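Long-range contacts in cutm, flavoprotein of carbon monoxide dehydrogenase (Hydrogenophaga pseudoflava, PDB 1FFV), which binds FAD as the flavoprotein subunit of carbon monoxide dehydrogenase and probably passes on electrons released by CO oxidation: residues C[67-72]-C[169-174]; C[61-66]-C[85-90]; C[196-201]-C[273-278]. All coordinates share one frame; numbering follows the deposited sequence.

In the fold
Strand 63-66 turns back as strand 69-73, so the first segments of contacts 1 and 2 follow each other directly. Contact 2 closes first, bringing helix 85-90 back onto strand 63-66. Contact 1 closes a much longer loop, setting 169-174 beside 67-72, and the two cross because their segments alternate along the chain. They touch through the salt bridge between Arg171 and Glu66 and through Arg90, which packs on Val70 and Ala174; together they join one sheet of the FAD-binding domain to a helix over it. Contact 3 follows in series, about 23 Å from contact 1 between centres, and ties strand 196-205 to helix 264-285 in the C-terminal domain.

Contact 1 of 3, residues C[67-72]-C[169-174]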
loop_
_atom_site.group_PDB
_atom_site.type_symbol
_atom_site.label_atom_id
_atom_site.label_comp_id
_atom_site.label_asym_id
_atom_site.label_seq_id
_atom_site.Cartn_x
_atom_site.Cartn_y
_atom_site.Cartn_z
ATOM N N GLY C 67 63.523 7.015 20.462
ATOM C CA GLY C 67 64.489 6.373 21.333
ATOM C C GLY C 67 63.897 5.049 21.766
ATOM O O GLY C 67 63.490 4.248 20.924
ATOM N N SER C 68 63.780 4.841 23.073
ATOM C CA SER C 68 63.218 3.600 23.588
ATOM C C SER C 68 61.779 3.780 24.082
ATOM O O SER C 68 61.244 2.928 24.794
ATOM C CB SER C 68 64.105 3.062 24.712
ATOM O OG SER C 68 64.307 4.055 25.707
ATOM N N THR C 69 61.155 4.889 23.692
ATOM C CA THR C 69 59.786 5.198 24.097
ATOM C C THR C 69 58.814 5.010 22.939
ATOM O O THR C 69 59.068 5.486 21.832
ATOM C CB THR C 69 59.679 6.663 24.580
ATOM O OG1 THR C 69 60.530 6.859 25.716
ATOM C CG2 THR C 69 58.252 7.011 24.960
ATOM N N VAL C 70 57.727 4.277 23.175
ATOM C CA VAL C 70 56.718 4.090 22.140
ATOM C C VAL C 70 55.728 5.238 22.309
ATOM O O VAL C 70 55.278 5.524 23.420
ATOM C CB VAL C 70 55.996 2.731 22.255
ATOM C CG1 VAL C 70 54.873 2.636 21.229
ATOM C CG2 VAL C 70 56.988 1.592 22.032
ATOM N N VAL C 71 55.459 5.945 21.219
ATOM C CA VAL C 71 54.546 7.075 21.243
ATOM C C VAL C 71 53.256 6.706 20.522
ATOM O O VAL C 71 53.267 6.344 19.336
ATOM C CB VAL C 71 55.182 8.315 20.580
ATOM C CG1 VAL C 71 54.344 9.553 20.855
ATOM C CG2 VAL C 71 56.600 8.501 21.084
ATOM N N ILE C 72 52.150 6.783 21.259
ATOM C CA ILE C 72 50.840 6.448 20.727
ATOM C C ILE C 72 49.899 7.656 20.757
ATOM O O ILE C 72 49.627 8.215 21.827
ATOM C CB ILE C 72 50.200 5.298 21.544
ATOM C CG1 ILE C 72 51.123 4.072 21.549
ATOM C CG2 ILE C 72 48.854 4.931 20.960
ATOM C CD1 ILE C 72 50.672 2.952 22.473
ATOM N N GLU C 169 49.150 12.428 23.486
ATOM C CA GLU C 169 49.721 11.116 23.218
ATOM C C GLU C 169 50.041 10.326 24.479
ATOM O O GLU C 169 50.153 10.883 25.576
ATOM C CB GLU C 169 50.994 11.279 22.379
ATOM C CG GLU C 169 51.994 12.255 22.989
ATOM C CD GLU C 169 53.156 12.603 22.067
ATOM O OE1 GLU C 169 54.318 12.522 22.526
ATOM O OE2 GLU C 169 52.912 12.989 20.900
ATOM N N ILE C 170 50.171 9.016 24.310
ATOM C CA ILE C 170 50.499 8.121 25.403
ATOM C C ILE C 170 51.904 7.580 25.140
ATOM O O ILE C 170 52.158 6.914 24.133
ATOM C CB ILE C 170 49.465 6.957 25.532
ATOM C CG1 ILE C 170 48.108 7.490 26.023
ATOM C CG2 ILE C 170 49.975 5.898 26.499
ATOM C CD1 ILE C 170 47.244 8.115 24.954
ATOM N N ARG C 171 52.823 7.913 26.038
ATOM C CA ARG C 171 54.207 7.483 25.920
ATOM C C ARG C 171 54.493 6.345 26.876
ATOM O O ARG C 171 54.247 6.447 28.078
ATOM C CB ARG C 171 55.142 8.641 26.243
ATOM C CG ARG C 171 54.856 9.907 25.480
ATOM C CD ARG C 171 55.950 10.911 25.725
ATOM N NE ARG C 171 56.316 11.540 24.470
ATOM C CZ ARG C 171 57.470 11.360 23.840
ATOM N NH1 ARG C 171 58.416 10.582 24.348
ATOM N NH2 ARG C 171 57.622 11.879 22.635
ATOM N N VAL C 172 55.045 5.266 26.346
ATOM C CA VAL C 172 55.354 4.119 27.176
ATOM C C VAL C 172 56.685 3.486 26.794
ATOM O O VAL C 172 57.028 3.394 25.613
ATOM C CB VAL C 172 54.168 3.078 27.208
ATOM C CG1 VAL C 172 53.237 3.269 26.035
ATOM C CG2 VAL C 172 54.681 1.651 27.269
ATOM N N PRO C 173 57.506 3.150 27.807
ATOM C CA PRO C 173 58.807 2.530 27.544
ATOM C C PRO C 173 58.652 1.168 26.886
ATOM O O PRO C 173 57.797 0.373 27.271
ATOM C CB PRO C 173 59.437 2.433 28.940
ATOM C CG PRO C 173 58.274 2.464 29.873
ATOM C CD PRO C 173 57.355 3.468 29.238
ATOM N N ALA C 174 59.427 0.936 25.837
ATOM C CA ALA C 174 59.382 -0.336 25.132
ATOM C C ALA C 174 59.803 -1.439 26.091
ATOM O O ALA C 174 60.684 -1.242 26.932
ATOM C CB ALA C 174 60.310 -0.303 23.923
#
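Val70 and Val172 bind each other through both backbone groups: Val70 N meets Val172 O at 2.7 Å, and Val172 N returns a bond to Val70 O. Two residues further on, Ile72 and Ile170 form a second such pair, in which Ile170 N lies 2.7 Å from Ile72 O. A fifth bond carries the ladder beyond the strands, from Ala174 N to Ser68 O, almost straight at 175° about the hydrogen. Val71-Arg171, a non-hydrogen-bonded pair, stands between the two hydrogen-bonded ones, and Thr69-Pro173 follows beyond Val70-Val172; the CA of Arg171 makes a CA-H...O contact with Val70 O.

On the face carrying Val71 and Arg171, charge is paired along the strand. Arg171 NE donates to Glu169 OE1 at 3.0 Å, tilted a little from the guanidinium plane, while NH2 gives the same oxygen only a weak bond and finds its stronger partner in Glu66 of strand 63-66. Val71 lies under this ion pair with both methyls: CG2 sits over one face of the Arg171 guanidinium, offset toward its rim, and Val71 CG1 is 3.4 Å from Glu169 OE1. Glu169 holds its CG between its own backbone N and carbonyl carbon (chi1 53°), and from there the extended chain lays the carboxylate against that CG1. Thr69 comes in at about a right angle to Arg171, its CG2 3.6 Å from Arg171 NH1.

The other face, with Val70, Ile72, Ile170 and Val172, is buried and apolar. Its methyls meet on the diagonal, Ile72 CD1 lying 4.4 Å from Val172 CG1, and Ile86 of helix 85-90 and Leu91 cover part of it. This is a regular antiparallel ladder within the antiparallel sheet of the FAD-binding domain found in molybdopterin dehydrogenases, with the side chain of Ile170 about 7 Å from the bound FAD.

Contact 2 of 3, residues C[61-66]-C[85-90]. Unlike the reference sequence in segment 85-90: Ala89 (reference Gln).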
loop_
_atom_site.group_PDB
_atom_site.type_symbol
_atom_site.label_atom_id
_atom_site.label_comp_id
_atom_site.label_asym_id
_atom_site.label_seq_id
_atom_site.Cartn_x
_atom_site.Cartn_y
_atom_site.Cartn_z
ATOM N N ARG C 61 47.065 11.509 16.064
ATOM C CA ARG C 61 47.136 10.175 15.478
ATOM C C ARG C 61 48.565 9.704 15.227
ATOM O O ARG C 61 49.509 10.493 15.262
ATOM C CB ARG C 61 46.342 10.144 14.169
ATOM C CG ARG C 61 44.899 10.574 14.350
ATOM C CD ARG C 61 44.079 10.493 13.078
ATOM N NE ARG C 61 42.682 10.861 13.338
ATOM C CZ ARG C 61 41.817 10.136 14.057
ATOM N NH1 ARG C 61 42.193 8.982 14.610
ATOM N NH2 ARG C 61 40.561 10.552 14.204
ATOM N N GLY C 62 48.719 8.404 15.002
ATOM C CA GLY C 62 50.034 7.858 14.736
ATOM C C GLY C 62 50.679 7.126 15.892
ATOM O O GLY C 62 50.444 7.430 17.060
ATOM N N ILE C 63 51.479 6.130 15.543
ATOM C CA ILE C 63 52.214 5.320 16.504
ATOM C C ILE C 63 53.667 5.334 16.034
ATOM O O ILE C 63 53.981 4.840 14.947
ATOM C CB ILE C 63 51.691 3.865 16.519
ATOM C CG1 ILE C 63 50.249 3.831 17.038
ATOM C CG2 ILE C 63 52.607 2.973 17.354
ATOM C CD1 ILE C 63 49.571 2.479 16.887
ATOM N N ARG C 64 54.549 5.923 16.836
ATOM C CA ARG C 64 55.959 6.002 16.463
ATOM C C ARG C 64 56.897 5.687 17.612
ATOM O O ARG C 64 56.459 5.386 18.719
ATOM C CB ARG C 64 56.271 7.393 15.907
ATOM C CG ARG C 64 55.956 8.524 16.872
ATOM C CD ARG C 64 55.652 9.811 16.118
ATOM N NE ARG C 64 54.372 10.378 16.545
ATOM C CZ ARG C 64 54.247 11.505 17.240
ATOM N NH1 ARG C 64 55.329 12.194 17.583
ATOM N NH2 ARG C 64 53.046 11.924 17.623
ATOM N N GLU C 65 58.194 5.755 17.330
ATOM C CA GLU C 65 59.227 5.496 18.323
ATOM C C GLU C 65 60.226 6.639 18.417
ATOM O O GLU C 65 60.716 7.148 17.403
ATOM C CB GLU C 65 59.979 4.203 18.008
ATOM C CG GLU C 65 59.155 2.936 18.149
ATOM C CD GLU C 65 59.997 1.684 17.994
ATOM O OE1 GLU C 65 60.210 1.252 16.841
ATOM O OE2 GLU C 65 60.459 1.139 19.025
ATOM N N GLU C 66 60.481 7.067 19.647
ATOM C CA GLU C 66 61.441 8.120 19.931
ATOM C C GLU C 66 62.388 7.504 20.953
ATOM O O GLU C 66 62.077 7.419 22.143
ATOM C CB GLU C 66 60.742 9.354 20.494
ATOM C CG GLU C 66 59.820 10.036 19.488
ATOM C CD GLU C 66 59.147 11.293 20.031
ATOM O OE1 GLU C 66 59.642 11.872 21.026
ATOM O OE2 GLU C 66 58.122 11.710 19.448
ATOM N N PRO C 85 52.263 -3.077 14.136
ATOM C CA PRO C 85 53.458 -3.917 14.261
ATOM C C PRO C 85 54.413 -3.381 15.326
ATOM O O PRO C 85 55.153 -4.147 15.939
ATOM C CB PRO C 85 54.055 -3.900 12.848
ATOM C CG PRO C 85 53.496 -2.648 12.230
ATOM C CD PRO C 85 52.084 -2.623 12.746
ATOM N N ILE C 86 54.370 -2.075 15.582
ATOM C CA ILE C 86 55.220 -1.495 16.619
ATOM C C ILE C 86 54.695 -1.931 17.990
ATOM O O ILE C 86 55.446 -2.464 18.804
ATOM C CB ILE C 86 55.271 0.054 16.552
ATOM C CG1 ILE C 86 56.052 0.513 15.319
ATOM C CG2 ILE C 86 55.941 0.618 17.799
ATOM C CD1 ILE C 86 56.089 2.019 15.155
ATOM N N VAL C 87 53.402 -1.732 18.235
ATOM C CA VAL C 87 52.812 -2.124 19.512
ATOM C C VAL C 87 52.956 -3.633 19.729
ATOM O O VAL C 87 53.191 -4.073 20.844
ATOM C CB VAL C 87 51.317 -1.708 19.628
ATOM C CG1 VAL C 87 50.750 -2.153 20.961
ATOM C CG2 VAL C 87 51.172 -0.204 19.499
ATOM N N GLN C 88 52.863 -4.417 18.659
ATOM C CA GLN C 88 52.994 -5.873 18.761
ATOM C C GLN C 88 54.387 -6.351 19.169
ATOM O O GLN C 88 54.529 -7.312 19.925
ATOM C CB GLN C 88 52.617 -6.539 17.441
ATOM C CG GLN C 88 51.133 -6.570 17.152
ATOM C CD GLN C 88 50.818 -7.239 15.825
ATOM O OE1 GLN C 88 49.738 -7.025 15.273
ATOM N NE2 GLN C 88 51.748 -8.044 15.309
ATOM N N ALA C 89 55.412 -5.682 18.655
ATOM C CA ALA C 89 56.789 -6.058 18.945
ATOM C C ALA C 89 57.357 -5.435 20.214
ATOM O O ALA C 89 58.095 -6.093 20.950
ATOM C CB ALA C 89 57.681 -5.720 17.753
ATOM N N ARG C 90 56.990 -4.184 20.479
ATOM C CA ARG C 90 57.494 -3.436 21.631
ATOM C C ARG C 90 56.632 -3.449 22.890
ATOM O O ARG C 90 57.148 -3.271 23.993
ATOM C CB ARG C 90 57.756 -1.986 21.215
ATOM C CG ARG C 90 58.705 -1.830 20.028
ATOM C CD ARG C 90 60.155 -2.045 20.443
ATOM N NE ARG C 90 60.817 -3.103 19.683
ATOM C CZ ARG C 90 61.394 -2.926 18.498
ATOM N NH1 ARG C 90 61.391 -1.728 17.922
ATOM N NH2 ARG C 90 62.012 -3.941 17.906
#
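Ile63 and Glu65 of strand 63-66 meet helix 85-90 in a strand-on-helix contact at the protein surface, where the helix lies across the outermost strand of its sheet. The short axes stand 53° apart and come within 8.8 Å. Ile63 and Ile86 point past one another, antiparallel, with Ile63 CG2 4.0 Å from Ile86 CB. Ile86 continues to the strand backbone, its CD1 3.5 Å from Ile63 O. Deeper in, Ile63 crosses the buried Val87 at about a right angle and touches its CG2 with both CG2 and CD1.

Farther along the strand, the aliphatic part of Glu65 rests its CG on Ile86 CG2, and its carboxylate meets Arg90. Glu65 OE2 uses its syn lone pair to take a bond from Arg90 NH1 at 3.2 Å, close to the guanidinium plane; the bends of Arg90 at chi2 (-77°) and chi3 turn that edge to the strand. With an alanine at Glu65, Arg90 would probably lose its charge mate here and the CG2 of Ile86 the methylene that rests on it. The arrangement is a helix packed over the face of an antiparallel sheet, at its outer strand, an apolar seam bordered by a salt bridge, within the FAD-binding domain.

Contact 3 of 3, residues C[196-201]-C[273-278]; sequences AGCAVV and QMVKRA
Cys198 and Met274, whose CA atoms lie 5.6 Å apart, mark where strand 196-201 and helix 273-278 run close, their axes 7.1 Å apart at the nearest and only 30° from pointing the same way. Cys198 buries more area than any other residue here. Cys198 SG stands anti to the backbone N (chi1 172°), which drives the sulfur into the helix surface, 3.7 Å from Ala278 CB and 3.8 Å from Val275 CG2. Cys198 CB rests 3.9 Å from Met274 CB.

One step farther along this side of the strand, Val200 brings CG2 to 3.6 Å from Ala278 CB, so the alanine methyl is touched by both Cys198 and Val200. Met274 starts toward the strand, its CG lying 3.9 Å from Ala196 O, but bends at chi2 and chi3, and its thioether turns off from the strand; it also packs on a polar side chain of a neighbouring subunit. On the same helix Arg277 NE donates to Gln273 OE1, while Arg277 NH2 reaches out of this contact to pair with an acidic side chain of a neighbouring subunit.

Between strand and helix the chemistry is therefore that of small apolar groups and one sulfur: close fit, rather than hydrogen bonding or charge, joins helix 264-285 to the sheet of the C-terminal domain, and the polar contacts lie elsewhere, between Arg277 and Gln273 along the helix and from Arg277 to a neighbouring subunit.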
loop_
_atom_site.group_PDB
_atom_site.type_symbol
_atom_site.label_atom_id
_atom_site.label_comp_id
_atom_site.label_asym_id
_atom_site.label_seq_id
_atom_site.Cartn_x
_atom_site.Cartn_y
_atom_site.Cartn_z
ATOM N N ALA C 196 36.443 -8.183 37.477
ATOM C CA ALA C 196 37.722 -7.982 38.132
ATOM C C ALA C 196 38.799 -8.273 37.089
ATOM O O ALA C 196 38.616 -9.123 36.222
ATOM C CB ALA C 196 37.866 -8.914 39.320
ATOM N N GLY C 197 39.895 -7.530 37.135
ATOM C CA GLY C 197 40.968 -7.758 36.187
ATOM C C GLY C 197 42.310 -7.390 36.789
ATOM O O GLY C 197 42.375 -6.618 37.752
ATOM N N CYS C 198 43.380 -7.964 36.248
ATOM C CA CYS C 198 44.720 -7.674 36.735
ATOM C C CYS C 198 45.737 -7.625 35.613
ATOM O O CYS C 198 45.867 -8.570 34.826
ATOM C CB CYS C 198 45.173 -8.689 37.784
ATOM S SG CYS C 198 46.937 -8.516 38.260
ATOM N N ALA C 199 46.438 -6.497 35.536
ATOM C CA ALA C 199 47.479 -6.285 34.540
ATOM C C ALA C 199 48.828 -6.457 35.234
ATOM O O ALA C 199 49.032 -5.958 36.345
ATOM C CB ALA C 199 47.365 -4.884 33.940
ATOM N N VAL C 200 49.733 -7.177 34.575
ATOM C CA VAL C 200 51.067 -7.434 35.108
ATOM C C VAL C 200 52.164 -7.340 34.047
ATOM O O VAL C 200 51.992 -7.788 32.913
ATOM C CB VAL C 200 51.163 -8.863 35.723
ATOM C CG1 VAL C 200 52.630 -9.267 35.916
ATOM C CG2 VAL C 200 50.444 -8.926 37.055
ATOM N N VAL C 201 53.283 -6.736 34.435
ATOM C CA VAL C 201 54.469 -6.642 33.590
ATOM C C VAL C 201 55.591 -7.017 34.555
ATOM O O VAL C 201 55.653 -6.486 35.669
ATOM C CB VAL C 201 54.727 -5.215 33.045
ATOM C CG1 VAL C 201 55.975 -5.216 32.175
ATOM C CG2 VAL C 201 53.536 -4.723 32.231
ATOM N N GLN C 273 42.324 -13.838 42.531
ATOM C CA GLN C 273 42.405 -14.951 41.591
ATOM C C GLN C 273 43.029 -14.473 40.277
ATOM O O GLN C 273 43.865 -15.165 39.689
ATOM C CB GLN C 273 41.009 -15.559 41.365
ATOM C CG GLN C 273 40.970 -16.749 40.411
ATOM C CD GLN C 273 41.905 -17.886 40.820
ATOM O OE1 GLN C 273 42.611 -18.452 39.973
ATOM N NE2 GLN C 273 41.906 -18.231 42.105
ATOM N N MET C 274 42.668 -13.271 39.836
ATOM C CA MET C 274 43.239 -12.741 38.604
ATOM C C MET C 274 44.715 -12.384 38.806
ATOM O O MET C 274 45.502 -12.440 37.861
ATOM C CB MET C 274 42.449 -11.525 38.111
ATOM C CG MET C 274 41.008 -11.827 37.694
ATOM S SD MET C 274 40.840 -13.096 36.403
ATOM C CE MET C 274 40.165 -14.451 37.324
ATOM N N VAL C 275 45.085 -12.007 40.029
ATOM C CA VAL C 275 46.469 -11.670 40.327
ATOM C C VAL C 275 47.327 -12.934 40.224
ATOM O O VAL C 275 48.375 -12.929 39.577
ATOM C CB VAL C 275 46.621 -11.040 41.729
ATOM C CG1 VAL C 275 48.094 -10.922 42.096
ATOM C CG2 VAL C 275 45.977 -9.657 41.764
ATOM N N LYS C 276 46.862 -14.020 40.836
ATOM C CA LYS C 276 47.572 -15.293 40.792
ATOM C C LYS C 276 47.731 -15.757 39.348
ATOM O O LYS C 276 48.818 -16.172 38.950
ATOM C CB LYS C 276 46.845 -16.355 41.628
ATOM C CG LYS C 276 47.019 -16.168 43.130
ATOM C CD LYS C 276 45.913 -16.851 43.953
ATOM C CE LYS C 276 46.038 -18.366 43.983
ATOM N N ARG C 277 46.664 -15.650 38.556
ATOM C CA ARG C 277 46.713 -16.048 37.145
ATOM C C ARG C 277 47.606 -15.136 36.302
ATOM O O ARG C 277 48.320 -15.603 35.417
ATOM C CB ARG C 277 45.306 -16.099 36.543
ATOM C CG ARG C 277 44.444 -17.204 37.118
ATOM C CD ARG C 277 43.024 -17.182 36.587
ATOM N NE ARG C 277 42.286 -18.345 37.074
ATOM C CZ ARG C 277 41.230 -18.884 36.469
ATOM N NH1 ARG C 277 40.757 -18.359 35.340
ATOM N NH2 ARG C 277 40.680 -19.985 36.973
ATOM N N ALA C 278 47.565 -13.834 36.577
ATOM C CA ALA C 278 48.378 -12.868 35.835
ATOM C C ALA C 278 49.866 -13.077 36.108
ATOM O O ALA C 278 50.670 -13.186 35.180
ATOM C CB ALA C 278 47.960 -11.437 36.183
#